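Local coordinates for protein vacuolar aminopeptidase 1 (Saccharomyces cerevisiae, PDB 5JGF) that removes N-terminal amino acids, preferably neutral or hydrophobic ones, from peptides as a zinc-dependent dodecameric vacuolar enzyme, and is the main cargo of the cytoplasm-to-vacuole targeting pathway, at residues 89-94 with 260-265; 343-348 with 435-440; 347-352 with 360-365; 369-374 with 428-433; 377-382 with 409-414. One frame throughout, in Å; residues are numbered along the deposited sequence.

Overall arrangement
Interactions 1 and 2 share the two zinc ions and lie on neighbouring strands of the large mixed sheet, 86-91 and 339-347. In interaction 1, nearest the centre of the chain, both segments join through metal; in interaction 2 the zinc ligands flank a methionine packing contact. Interaction 4 is buried too, but is sheet pairing between strands 369-372 and 426-434. Interaction 3, also buried, shares H347 and L348 with interaction 2 and folds one long connection on itself by a backbone bond and a ring stack. Interaction 5 is the surface contact: two loops meet through CH-pi packing, a methionine-threonine contact and a water, joined to interaction 4 by the D429 to T414 bond. Interactions 2, 3 and 5 reach a second subunit.

Interaction 1 of 5, residues 89-94 with 260-265; sequences GSHVDA and RLDDRL. With ZN (zinc ion), chain K; ZN (zinc ion), chain L.
H91 turns its CG between its own backbone N and carbonyl carbon (chi1 69°), and D262 swings its CG to the far side from its own N (chi1 178°), which brings imidazole and carboxylate to a pair of zinc ions; the like torsion of D263 (chi1 -177°) places its carboxylate beside the H91 backbone N. H91 NE2 binds the first zinc at 2.1 Å. D262 spans both metals: OD1 meets that first zinc at 2.0 Å, and OD2 takes the second, also at 2.0 Å. D344 joins the first ion, and E299 and H438 the second. The bond from H91 ND1 to the backbone O of D93, at 3.0 Å and near the ring plane, holds the ring against turning. D263, reached through a cis peptide, sets its CB over one face of the imidazole and accepts from H91 N through OD2, on the anti side, at 3.2 Å. Farther along, R264 stretches from CG to NE and grips V92 O side-on: NE is 2.8 Å and NH2 3.0 Å from V92 O, both in the guanidinium plane. A94 CB sits over the centre of that group, 4.0 Å from R264 CZ, and R264 NH1 goes on to P23 O. The bridging carboxylate and the water shared by both ions form a co-catalytic dizinc centre, where two metals would probably polarise that water more strongly than one alone.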
# COMPACT_ATOMS: atom_id res chain seq x y z
N GLY D 89 20.48 45.97 -9.91
CA GLY D 89 21.25 44.75 -9.93
C GLY D 89 20.48 43.64 -10.61
O GLY D 89 19.32 43.41 -10.29
N SER D 90 21.12 42.96 -11.56
CA SER D 90 20.48 41.87 -12.29
C SER D 90 21.49 40.76 -12.52
O SER D 90 22.69 40.94 -12.27
CB SER D 90 19.97 42.36 -13.64
OG SER D 90 19.00 43.39 -13.48
N HIS D 91 21.03 39.60 -12.98
CA HIS D 91 21.98 38.52 -13.24
C HIS D 91 22.03 38.17 -14.72
O HIS D 91 21.01 38.20 -15.42
CB HIS D 91 21.68 37.29 -12.36
CG HIS D 91 20.41 36.56 -12.68
ND1 HIS D 91 20.36 35.51 -13.57
CD2 HIS D 91 19.16 36.67 -12.16
CE1 HIS D 91 19.14 35.00 -13.58
NE2 HIS D 91 18.40 35.68 -12.73
N VAL D 92 23.23 37.89 -15.20
CA VAL D 92 23.43 37.57 -16.61
C VAL D 92 23.61 36.09 -16.89
O VAL D 92 23.72 35.70 -18.05
CB VAL D 92 24.62 38.35 -17.20
CG1 VAL D 92 24.22 39.80 -17.41
CG2 VAL D 92 25.82 38.26 -16.27
N ASP D 93 23.67 35.26 -15.85
CA ASP D 93 23.79 33.83 -16.09
C ASP D 93 22.37 33.34 -16.35
O ASP D 93 21.40 33.93 -15.87
CB ASP D 93 24.39 33.10 -14.88
CG ASP D 93 23.53 33.22 -13.62
OD1 ASP D 93 23.28 32.17 -12.98
OD2 ASP D 93 23.13 34.34 -13.27
N ALA D 94 22.24 32.28 -17.14
CA ALA D 94 20.94 31.70 -17.44
C ALA D 94 21.08 30.19 -17.42
O ALA D 94 22.18 29.66 -17.59
CB ALA D 94 20.45 32.16 -18.80
N ARG D 260 16.56 32.04 -22.81
CA ARG D 260 17.35 32.73 -21.80
C ARG D 260 16.87 34.12 -21.36
O ARG D 260 17.69 35.01 -21.11
CB ARG D 260 18.81 32.79 -22.30
CG ARG D 260 19.30 31.41 -22.82
CD ARG D 260 20.71 31.45 -23.43
NE ARG D 260 20.79 32.17 -24.70
CZ ARG D 260 20.54 31.65 -25.90
NH1 ARG D 260 20.65 32.41 -26.99
NH2 ARG D 260 20.20 30.37 -26.02
N LEU D 261 15.56 34.31 -21.25
CA LEU D 261 15.00 35.59 -20.82
C LEU D 261 15.37 35.90 -19.36
O LEU D 261 15.61 37.04 -19.00
CB LEU D 261 13.47 35.59 -20.98
CG LEU D 261 12.88 35.50 -22.39
CD1 LEU D 261 11.37 35.68 -22.32
CD2 LEU D 261 13.49 36.58 -23.29
N ASP D 262 15.40 34.87 -18.53
CA ASP D 262 15.76 35.02 -17.12
C ASP D 262 17.29 34.90 -17.02
O ASP D 262 17.82 33.82 -17.25
CB ASP D 262 15.10 33.87 -16.34
CG ASP D 262 15.42 33.87 -14.86
OD1 ASP D 262 16.09 34.80 -14.37
OD2 ASP D 262 14.98 32.94 -14.15
N ASP D 263 18.01 35.99 -16.72
CA ASP D 263 17.49 37.33 -16.45
C ASP D 263 18.11 38.35 -17.43
O ASP D 263 18.31 39.52 -17.09
CB ASP D 263 17.82 37.68 -14.98
CG ASP D 263 17.25 39.03 -14.53
OD1 ASP D 263 16.16 39.43 -15.00
OD2 ASP D 263 17.89 39.70 -13.68
N ARG D 264 18.42 37.92 -18.64
CA ARG D 264 19.02 38.82 -19.63
C ARG D 264 18.00 39.83 -20.12
O ARG D 264 18.35 40.86 -20.70
CB ARG D 264 19.62 37.99 -20.77
CG ARG D 264 20.85 37.22 -20.30
CD ARG D 264 21.30 36.08 -21.20
NE ARG D 264 22.37 35.36 -20.52
CZ ARG D 264 23.03 34.31 -21.02
NH1 ARG D 264 22.73 33.86 -22.23
NH2 ARG D 264 23.98 33.72 -20.31
N LEU D 265 16.72 39.55 -19.87
CA LEU D 265 15.65 40.47 -20.26
C LEU D 265 15.80 41.75 -19.41
O LEU D 265 15.82 42.86 -19.95
CB LEU D 265 14.28 39.82 -20.01
CG LEU D 265 13.01 40.65 -20.23
CD1 LEU D 265 13.02 41.29 -21.62
CD2 LEU D 265 11.80 39.73 -20.07
ZN ZN K . 16.31 35.25 -12.45
ZN ZN L . 16.05 31.91 -12.79
O HOH W 1 13.94 35.03 -12.07
O HOH W 2 16.61 33.47 -11.49

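Interaction 2 of 5, residues 343-348 with 435-440; sequences ADVNHL and LSMHSI. With ZN (zinc ion), chain K; ZN (zinc ion), chain L.
M437 pushes its CE methyl in among V345, N346 and H347, beside the dizinc site of this M18 aminopeptidase. It is the second residue of a type II beta turn, S436 to S439, which also carries the zinc ligand H438. CE packs 3.3 Å from V345 O and 3.7 Å from V345 CG2, and it lies over one face of the H347 imidazole, displaced toward the rim, 3.7 Å from the ring centroid: a CH-pi contact. The methionine chain runs extended through CG and SD, then bends at chi3 (-66°), which turns the methyl back toward segment 343-348; its sulfur stands oblique to the ring. Beyond it, L348 and L435 cross at about a right angle, L348 CB against L435 CD2. A water at the ring edge, in plane, lies 2.8 Å from H347 ND1 and accepts from M437 N, so the same residue pair is linked twice. Around H347 stand F403, edge-to-face, and H169 and F170 of a second subunit; H347 probably helps to bind substrate, as in related enzymes. Trimming it to an alanine would probably leave the M437 methyl without its ring face and the water without its ND1 partner. At the metal end of the two segments, H438 NE2 binds one zinc at 2.1 Å. D344 holds the other unevenly, with OD1 at 2.1 Å and OD2 at 2.5 Å, and a water on that same zinc donates to V345 O at 3.0 Å.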
# COMPACT_ATOMS: atom_id res chain seq x y z
N ALA D 343 16.54 43.79 -10.04
CA ALA D 343 15.73 43.49 -11.21
C ALA D 343 15.90 42.07 -11.72
O ALA D 343 16.91 41.74 -12.34
CB ALA D 343 16.04 44.49 -12.32
N ASP D 344 14.90 41.24 -11.45
CA ASP D 344 14.91 39.85 -11.89
C ASP D 344 13.50 39.55 -12.39
O ASP D 344 12.52 39.95 -11.76
CB ASP D 344 15.28 38.91 -10.73
CG ASP D 344 15.72 37.54 -11.21
OD1 ASP D 344 15.61 37.27 -12.42
OD2 ASP D 344 16.18 36.73 -10.37
N VAL D 345 13.41 38.88 -13.52
CA VAL D 345 12.11 38.55 -14.09
C VAL D 345 11.22 37.82 -13.10
O VAL D 345 11.70 37.05 -12.27
CB VAL D 345 12.27 37.67 -15.35
CG1 VAL D 345 12.96 38.47 -16.46
CG2 VAL D 345 13.08 36.42 -15.02
N ASN D 346 9.92 38.10 -13.16
CA ASN D 346 8.97 37.41 -12.31
C ASN D 346 7.95 36.72 -13.21
O ASN D 346 8.13 36.69 -14.44
CB ASN D 346 8.29 38.36 -11.31
CG ASN D 346 8.11 39.76 -11.85
OD1 ASN D 346 7.71 39.94 -12.99
ND2 ASN D 346 8.38 40.76 -11.01
N HIS D 347 6.89 36.19 -12.64
CA HIS D 347 5.94 35.41 -13.42
C HIS D 347 4.69 36.04 -14.00
O HIS D 347 3.84 36.56 -13.27
CB HIS D 347 5.50 34.19 -12.59
CG HIS D 347 6.64 33.41 -12.03
ND1 HIS D 347 7.42 32.57 -12.79
CD2 HIS D 347 7.14 33.34 -10.77
CE1 HIS D 347 8.35 32.02 -12.03
NE2 HIS D 347 8.20 32.47 -10.80
N LEU D 348 4.56 35.98 -15.32
CA LEU D 348 3.36 36.47 -15.98
C LEU D 348 2.27 35.46 -15.68
O LEU D 348 2.54 34.26 -15.55
CB LEU D 348 3.55 36.51 -17.50
CG LEU D 348 4.12 37.75 -18.17
CD1 LEU D 348 4.27 37.50 -19.67
CD2 LEU D 348 3.20 38.94 -17.92
N LEU D 435 6.54 34.44 -19.18
CA LEU D 435 5.88 33.15 -19.08
C LEU D 435 6.97 32.11 -19.18
O LEU D 435 8.06 32.39 -19.69
CB LEU D 435 4.92 32.94 -20.26
CG LEU D 435 3.56 33.64 -20.26
CD1 LEU D 435 2.92 33.48 -21.64
CD2 LEU D 435 2.68 33.03 -19.18
N SER D 436 6.69 30.91 -18.67
CA SER D 436 7.62 29.80 -18.78
C SER D 436 9.05 30.04 -18.31
O SER D 436 10.00 29.66 -19.00
CB SER D 436 7.65 29.32 -20.24
OG SER D 436 6.33 29.19 -20.76
N MET D 437 9.21 30.67 -17.16
CA MET D 437 10.55 30.92 -16.64
C MET D 437 11.29 29.59 -16.53
O MET D 437 10.71 28.57 -16.15
CB MET D 437 10.47 31.60 -15.27
CG MET D 437 11.75 32.29 -14.85
SD MET D 437 11.59 33.05 -13.24
CE MET D 437 10.37 34.32 -13.58
N HIS D 438 12.58 29.60 -16.89
CA HIS D 438 13.45 28.43 -16.85
C HIS D 438 13.23 27.39 -17.95
O HIS D 438 13.86 26.33 -17.95
CB HIS D 438 13.41 27.75 -15.48
CG HIS D 438 14.13 28.52 -14.42
ND1 HIS D 438 14.41 27.99 -13.18
CD2 HIS D 438 14.64 29.77 -14.42
CE1 HIS D 438 15.05 28.90 -12.45
NE2 HIS D 438 15.21 29.98 -13.19
N SER D 439 12.35 27.69 -18.89
CA SER D 439 12.15 26.79 -20.02
C SER D 439 13.35 27.07 -20.92
O SER D 439 14.11 28.01 -20.68
CB SER D 439 10.87 27.13 -20.78
OG SER D 439 10.85 26.46 -22.03
N ILE D 440 13.54 26.27 -21.96
CA ILE D 440 14.64 26.52 -22.88
C ILE D 440 14.21 27.66 -23.82
O ILE D 440 15.05 28.34 -24.41
CB ILE D 440 15.01 25.25 -23.68
CG1 ILE D 440 16.36 25.47 -24.38
CG2 ILE D 440 13.91 24.91 -24.69
CD1 ILE D 440 16.91 24.25 -25.08
ZN ZN K . 16.31 35.25 -12.45
ZN ZN L . 16.05 31.91 -12.79
O HOH W 1 13.94 35.03 -12.07
O HOH W 3 6.95 32.24 -15.55
O HOH W 2 16.61 33.47 -11.49

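Interaction 3 of 5, residues 347-352 with 360-365; sequences HLYNPN and NHFPVP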
# COMPACT_ATOMS: atom_id res chain seq x y z
N HIS D 347 6.89 36.19 -12.64
CA HIS D 347 5.94 35.41 -13.42
C HIS D 347 4.69 36.04 -14.00
O HIS D 347 3.84 36.56 -13.27
CB HIS D 347 5.50 34.19 -12.59
CG HIS D 347 6.64 33.41 -12.03
ND1 HIS D 347 7.42 32.57 -12.79
CD2 HIS D 347 7.14 33.34 -10.77
CE1 HIS D 347 8.35 32.02 -12.03
NE2 HIS D 347 8.20 32.47 -10.80
N LEU D 348 4.56 35.98 -15.32
CA LEU D 348 3.36 36.47 -15.98
C LEU D 348 2.27 35.46 -15.68
O LEU D 348 2.54 34.26 -15.55
CB LEU D 348 3.55 36.51 -17.50
CG LEU D 348 4.12 37.75 -18.17
CD1 LEU D 348 4.27 37.50 -19.67
CD2 LEU D 348 3.20 38.94 -17.92
N TYR D 349 1.04 35.93 -15.58
CA TYR D 349 -0.10 35.05 -15.35
C TYR D 349 -0.16 34.05 -16.50
O TYR D 349 -0.11 34.45 -17.67
CB TYR D 349 -1.39 35.87 -15.33
CG TYR D 349 -2.64 35.05 -15.13
CD1 TYR D 349 -2.97 34.54 -13.88
CD2 TYR D 349 -3.51 34.80 -16.19
CE1 TYR D 349 -4.14 33.80 -13.68
CE2 TYR D 349 -4.68 34.06 -16.01
CZ TYR D 349 -4.99 33.57 -14.75
OH TYR D 349 -6.15 32.85 -14.56
N ASN D 350 -0.24 32.76 -16.19
CA ASN D 350 -0.36 31.73 -17.23
C ASN D 350 -1.82 31.30 -17.13
O ASN D 350 -2.22 30.66 -16.16
CB ASN D 350 0.55 30.54 -16.94
CG ASN D 350 0.51 29.50 -18.04
OD1 ASN D 350 -0.55 29.24 -18.62
ND2 ASN D 350 1.65 28.88 -18.34
N PRO D 351 -2.64 31.65 -18.14
CA PRO D 351 -4.07 31.30 -18.14
C PRO D 351 -4.44 29.83 -18.01
O PRO D 351 -5.57 29.51 -17.65
CB PRO D 351 -4.56 31.92 -19.45
CG PRO D 351 -3.38 31.78 -20.35
CD PRO D 351 -2.24 32.20 -19.44
N ASN D 352 -3.50 28.94 -18.31
CA ASN D 352 -3.79 27.51 -18.22
C ASN D 352 -3.56 26.93 -16.82
O ASN D 352 -3.88 25.77 -16.57
CB ASN D 352 -2.98 26.75 -19.26
CG ASN D 352 -3.27 27.24 -20.67
OD1 ASN D 352 -4.34 27.77 -20.94
ND2 ASN D 352 -2.31 27.05 -21.58
N ASN D 360 -5.39 39.25 -7.87
CA ASN D 360 -4.98 40.63 -7.63
C ASN D 360 -3.47 40.79 -7.43
O ASN D 360 -3.00 41.89 -7.14
CB ASN D 360 -5.72 41.22 -6.43
CG ASN D 360 -7.21 41.32 -6.66
OD1 ASN D 360 -7.65 41.71 -7.74
ND2 ASN D 360 -8.00 40.99 -5.64
N HIS D 361 -2.73 39.70 -7.59
CA HIS D 361 -1.27 39.75 -7.43
C HIS D 361 -0.51 39.03 -8.54
O HIS D 361 0.40 38.25 -8.27
CB HIS D 361 -0.84 39.17 -6.08
CG HIS D 361 -1.41 39.88 -4.89
ND1 HIS D 361 -2.72 39.73 -4.49
CD2 HIS D 361 -0.85 40.74 -4.01
CE1 HIS D 361 -2.94 40.46 -3.41
NE2 HIS D 361 -1.82 41.08 -3.10
N PHE D 362 -0.90 39.28 -9.78
CA PHE D 362 -0.19 38.71 -10.91
C PHE D 362 -0.18 39.74 -12.03
O PHE D 362 -1.10 40.55 -12.16
CB PHE D 362 -0.83 37.38 -11.38
CG PHE D 362 -2.26 37.50 -11.82
CD1 PHE D 362 -2.59 38.13 -13.02
CD2 PHE D 362 -3.28 36.96 -11.04
CE1 PHE D 362 -3.92 38.21 -13.44
CE2 PHE D 362 -4.61 37.04 -11.45
CZ PHE D 362 -4.93 37.66 -12.65
N PRO D 363 0.89 39.75 -12.84
CA PRO D 363 1.04 40.69 -13.95
C PRO D 363 0.57 40.10 -15.28
O PRO D 363 0.42 38.89 -15.42
CB PRO D 363 2.54 40.95 -13.96
CG PRO D 363 3.09 39.58 -13.66
CD PRO D 363 2.18 39.09 -12.54
N VAL D 364 0.32 40.98 -16.24
CA VAL D 364 -0.10 40.57 -17.57
C VAL D 364 0.88 41.22 -18.55
O VAL D 364 1.65 42.10 -18.17
CB VAL D 364 -1.55 41.00 -17.87
CG1 VAL D 364 -2.50 40.31 -16.89
CG2 VAL D 364 -1.69 42.51 -17.78
N PRO D 365 0.87 40.79 -19.81
CA PRO D 365 1.78 41.35 -20.81
C PRO D 365 1.55 42.79 -21.25
O PRO D 365 0.43 43.29 -21.22
CB PRO D 365 1.64 40.39 -21.99
CG PRO D 365 1.07 39.12 -21.38
CD PRO D 365 0.10 39.66 -20.37
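Y349 N donates to P363 O at 3.0 Å, an almost straight bond (168°) that runs nearly along the C=O axis and draws two irregular loop segments together. From this bond the side chains of Y349 and F362 rise side by side, pointing the same way. Their rings form a face-to-face stack with centroids 4.3 Å apart and planes 28° from parallel: Y349 CD1 hangs over the centre of the F362 ring, while F362 CZ lies toward the rim of the Y349 face. F362 reaches this place with CG between its backbone N and carbonyl carbon (chi1 60°). The closest side-chain approach lies below the stack proper, Y349 CB at 3.4 Å from F362 CD1. L348 forks over the neighbouring backbone: CD2 presses on V364 C at 3.3 Å, and CD1 meets P365 CG at 4.0 Å. The P363 ring abuts H347 O, with CD 3.1 Å away; that carbonyl oxygen is buried and has no polar partner in the model. Within its own segment, N350 OD1 accepts from N352 N, an Asx turn. Both segments belong to the long connection between strands 339-347 and 369-372. N352 bonds to R113 and I185 of a second subunit, and Y357, from the same connection, packs edge-to-face on Y349. L348 and P363 rest on A433 of strand 426-434, and P363 also touches Q401 and F403 of strand 400-403.

Interaction 4 of 5, residues 369-374 with 428-433; sequences ITLSLD and IDLGIA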
# COMPACT_ATOMS: atom_id res chain seq x y z
N ILE D 369 6.45 47.34 -15.54
CA ILE D 369 7.28 46.62 -14.58
C ILE D 369 6.41 45.94 -13.52
O ILE D 369 5.32 46.42 -13.20
CB ILE D 369 8.28 47.59 -13.90
CG1 ILE D 369 9.51 46.82 -13.40
CG2 ILE D 369 7.60 48.34 -12.76
CD1 ILE D 369 10.43 46.34 -14.51
N THR D 370 6.90 44.83 -12.98
CA THR D 370 6.17 44.10 -11.96
C THR D 370 6.94 44.08 -10.65
O THR D 370 8.10 43.68 -10.61
CB THR D 370 5.88 42.65 -12.40
OG1 THR D 370 5.04 42.67 -13.56
CG2 THR D 370 5.17 41.88 -11.29
N LEU D 371 6.28 44.52 -9.59
CA LEU D 371 6.88 44.55 -8.27
C LEU D 371 6.76 43.14 -7.68
O LEU D 371 5.69 42.53 -7.74
CB LEU D 371 6.13 45.57 -7.41
CG LEU D 371 6.88 46.41 -6.39
CD1 LEU D 371 8.16 47.00 -6.99
CD2 LEU D 371 5.95 47.52 -5.92
N SER D 372 7.85 42.63 -7.14
CA SER D 372 7.86 41.29 -6.54
C SER D 372 7.72 41.45 -5.03
O SER D 372 8.58 42.05 -4.37
CB SER D 372 9.16 40.55 -6.86
OG SER D 372 9.27 40.31 -8.26
N LEU D 373 6.63 40.92 -4.49
CA LEU D 373 6.34 41.04 -3.07
C LEU D 373 6.26 39.69 -2.38
O LEU D 373 5.69 38.74 -2.92
CB LEU D 373 5.02 41.78 -2.89
CG LEU D 373 4.92 43.16 -3.54
CD1 LEU D 373 3.60 43.27 -4.30
CD2 LEU D 373 5.03 44.24 -2.48
N ASP D 374 6.84 39.62 -1.19
CA ASP D 374 6.82 38.39 -0.40
C ASP D 374 7.04 38.73 1.07
O ASP D 374 8.01 39.39 1.42
CB ASP D 374 7.91 37.42 -0.84
CG ASP D 374 7.79 36.08 -0.16
OD1 ASP D 374 6.89 35.31 -0.56
OD2 ASP D 374 8.57 35.81 0.77
N ILE D 428 14.55 46.96 -3.54
CA ILE D 428 13.24 46.64 -4.09
C ILE D 428 13.35 45.58 -5.18
O ILE D 428 14.04 45.78 -6.18
CB ILE D 428 12.60 47.91 -4.69
CG1 ILE D 428 12.59 49.02 -3.64
CG2 ILE D 428 11.18 47.61 -5.17
CD1 ILE D 428 12.64 50.41 -4.21
N ASP D 429 12.69 44.45 -4.97
CA ASP D 429 12.71 43.38 -5.96
C ASP D 429 11.56 43.61 -6.94
O ASP D 429 10.41 43.76 -6.54
CB ASP D 429 12.56 42.01 -5.29
CG ASP D 429 13.90 41.44 -4.86
OD1 ASP D 429 14.68 41.00 -5.74
OD2 ASP D 429 14.18 41.43 -3.64
N LEU D 430 11.90 43.65 -8.22
CA LEU D 430 10.91 43.85 -9.28
C LEU D 430 11.52 43.35 -10.57
O LEU D 430 12.67 42.91 -10.59
CB LEU D 430 10.55 45.34 -9.40
CG LEU D 430 11.69 46.37 -9.44
CD1 LEU D 430 12.53 46.20 -10.69
CD2 LEU D 430 11.08 47.78 -9.38
N GLY D 431 10.77 43.43 -11.66
CA GLY D 431 11.31 42.97 -12.92
C GLY D 431 10.26 42.90 -13.99
O GLY D 431 9.10 43.24 -13.77
N ILE D 432 10.69 42.49 -15.18
CA ILE D 432 9.79 42.35 -16.31
C ILE D 432 9.28 40.92 -16.20
O ILE D 432 10.07 39.98 -16.11
CB ILE D 432 10.56 42.54 -17.64
CG1 ILE D 432 11.17 43.95 -17.68
CG2 ILE D 432 9.62 42.33 -18.82
CD1 ILE D 432 12.10 44.20 -18.87
N ALA D 433 7.96 40.76 -16.18
CA ALA D 433 7.36 39.44 -16.06
C ALA D 433 7.44 38.65 -17.35
O ALA D 433 7.42 39.21 -18.44
CB ALA D 433 5.90 39.58 -15.62
O HOH W 4 6.07 42.95 -16.35
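I369 reaches over the backbone of strand 426-434. At its CB the chain forks, and CG1 leaves on the far side from the backbone N (chi1 -155°) to pass 3.6 Å from G431 O and 4.1 Å from L430 CD1. The tip, CD1, lies 3.5 Å from G431 O and 4.0 Å from I432 CG1. F455 and F456 of helix 448-468 touch I369, and cutting it back to an alanine would probably open a gap between L430, I432 and that helix. Underneath is antiparallel pairing: T370 and G431 form a hydrogen-bonded pair, T370 N to G431 O at 2.8 Å with G431 N returning to T370 O, and L371 with L430 a non-hydrogen-bonded one. S372 N continues the ladder to D429 O. L371 CD1 meets I428 CG2 at 3.6 Å and reaches L430 CB. On the T370 side a water spans T370 OG1 and A433 N; D429 OD1 bonds to T414 OG1 and S342 OG, and OD2 to the backbone N of A380. The sheet divides its chemistry: aliphatic side chains pack toward helices 383-396 and 448-468, while S372 and D429 bond to strand 339-347 (N346, S342) and to loops, T414 lying near the zinc site.

Interaction 5 of 5, residues 377-382 with 409-414; sequences GHMATD and SRSGGT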
# COMPACT_ATOMS: atom_id res chain seq x y z
N GLY D 377 10.55 36.82 3.36
CA GLY D 377 11.96 36.96 3.04
C GLY D 377 12.49 36.55 1.68
O GLY D 377 13.69 36.65 1.44
N HIS D 378 11.62 36.08 0.77
CA HIS D 378 12.10 35.69 -0.55
C HIS D 378 12.45 36.92 -1.39
O HIS D 378 13.27 36.84 -2.30
CB HIS D 378 11.06 34.84 -1.28
CG HIS D 378 10.76 33.55 -0.59
ND1 HIS D 378 9.82 33.44 0.42
CD2 HIS D 378 11.31 32.32 -0.72
CE1 HIS D 378 9.81 32.21 0.88
NE2 HIS D 378 10.71 31.50 0.21
N MET D 379 11.80 38.04 -1.08
CA MET D 379 12.03 39.31 -1.78
C MET D 379 12.38 40.34 -0.70
O MET D 379 11.92 40.22 0.43
CB MET D 379 10.78 39.75 -2.53
CG MET D 379 10.28 38.77 -3.59
SD MET D 379 11.46 38.51 -4.92
CE MET D 379 11.14 36.79 -5.34
N ALA D 380 13.17 41.34 -1.06
CA ALA D 380 13.57 42.38 -0.10
C ALA D 380 12.60 43.56 -0.07
O ALA D 380 12.70 44.44 0.79
CB ALA D 380 14.97 42.87 -0.42
N THR D 381 11.67 43.58 -1.02
CA THR D 381 10.68 44.65 -1.15
C THR D 381 9.95 44.95 0.17
O THR D 381 9.47 44.03 0.85
CB THR D 381 9.63 44.27 -2.22
OG1 THR D 381 10.29 43.97 -3.45
CG2 THR D 381 8.66 45.43 -2.45
N ASP D 382 9.89 46.23 0.53
CA ASP D 382 9.21 46.64 1.76
C ASP D 382 8.18 47.73 1.46
O ASP D 382 8.05 48.17 0.31
CB ASP D 382 10.21 47.13 2.82
CG ASP D 382 11.01 48.34 2.37
OD1 ASP D 382 10.65 48.97 1.35
OD2 ASP D 382 12.00 48.68 3.06
N SER D 409 1.32 28.17 -1.92
CA SER D 409 2.21 27.94 -3.06
C SER D 409 3.68 27.98 -2.64
O SER D 409 3.99 27.88 -1.45
CB SER D 409 1.94 28.98 -4.15
OG SER D 409 2.69 28.73 -5.33
N ARG D 410 4.56 28.13 -3.61
CA ARG D 410 6.00 28.16 -3.36
C ARG D 410 6.63 29.33 -4.10
O ARG D 410 6.20 29.68 -5.20
CB ARG D 410 6.62 26.84 -3.84
CG ARG D 410 8.12 26.77 -3.71
CD ARG D 410 8.65 25.46 -4.25
NE ARG D 410 10.11 25.44 -4.25
CZ ARG D 410 10.87 26.28 -4.93
NH1 ARG D 410 10.31 27.23 -5.68
NH2 ARG D 410 12.19 26.19 -4.87
N SER D 411 7.66 29.92 -3.51
CA SER D 411 8.33 31.07 -4.12
C SER D 411 9.78 30.84 -4.51
O SER D 411 10.52 30.13 -3.82
CB SER D 411 8.27 32.27 -3.17
OG SER D 411 9.08 33.33 -3.67
N GLY D 412 10.18 31.46 -5.61
CA GLY D 412 11.56 31.36 -6.05
C GLY D 412 12.31 32.43 -5.28
O GLY D 412 11.75 33.07 -4.38
N GLY D 413 13.58 32.64 -5.62
CA GLY D 413 14.36 33.65 -4.92
C GLY D 413 15.12 34.56 -5.87
O GLY D 413 15.10 34.35 -7.08
N THR D 414 15.77 35.58 -5.32
CA THR D 414 16.54 36.53 -6.12
C THR D 414 17.75 36.97 -5.31
O THR D 414 17.94 36.53 -4.18
CB THR D 414 15.73 37.79 -6.46
OG1 THR D 414 15.57 38.57 -5.27
CG2 THR D 414 14.35 37.44 -7.01
O HOH W 5 15.42 35.11 -2.41
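H378 and S411 make the main van der Waals contact. S411 CB stands over one face of the H378 ring, offset toward its rim and 3.9 Å from the centroid, a CH-pi approach. S411 OG presses on the root of the same side chain, 3.5 Å from H378 CB, and G412 O lies 3.6 Å from that CB. The second apolar contact is M379 with T414, whose side chains cross at about a right angle. Bends at chi2 (-63°) and chi3 bring the methionine tip round toward segment 409-414, where M379 CE meets T414 CG2 at 3.7 Å and also nears G412 O. The two segments are loops that each run into a helix, 383-396 and 416-423, and each ends on a capping residue: D382 at the N-cap uses OD1 to accept from G385 N, and T414 OG1 accepts from G416 N. Among the hydrogen bonds, S411 OG donates one to G412 O at 2.8 Å, in the carbonyl plane and on a lone pair, which settles the hydroxyl beside H378. H378 ND1 pairs with D374; T414 OG1 also bonds to D429 OD1, and the T414 side chain touches the zinc ligand D344. A water links the two backbones: it donates to H378 O at 2.8 Å and accepts from T414 N at 3.0 Å. R410 NH1 reaches the carbonyl oxygen of H169 of a second subunit.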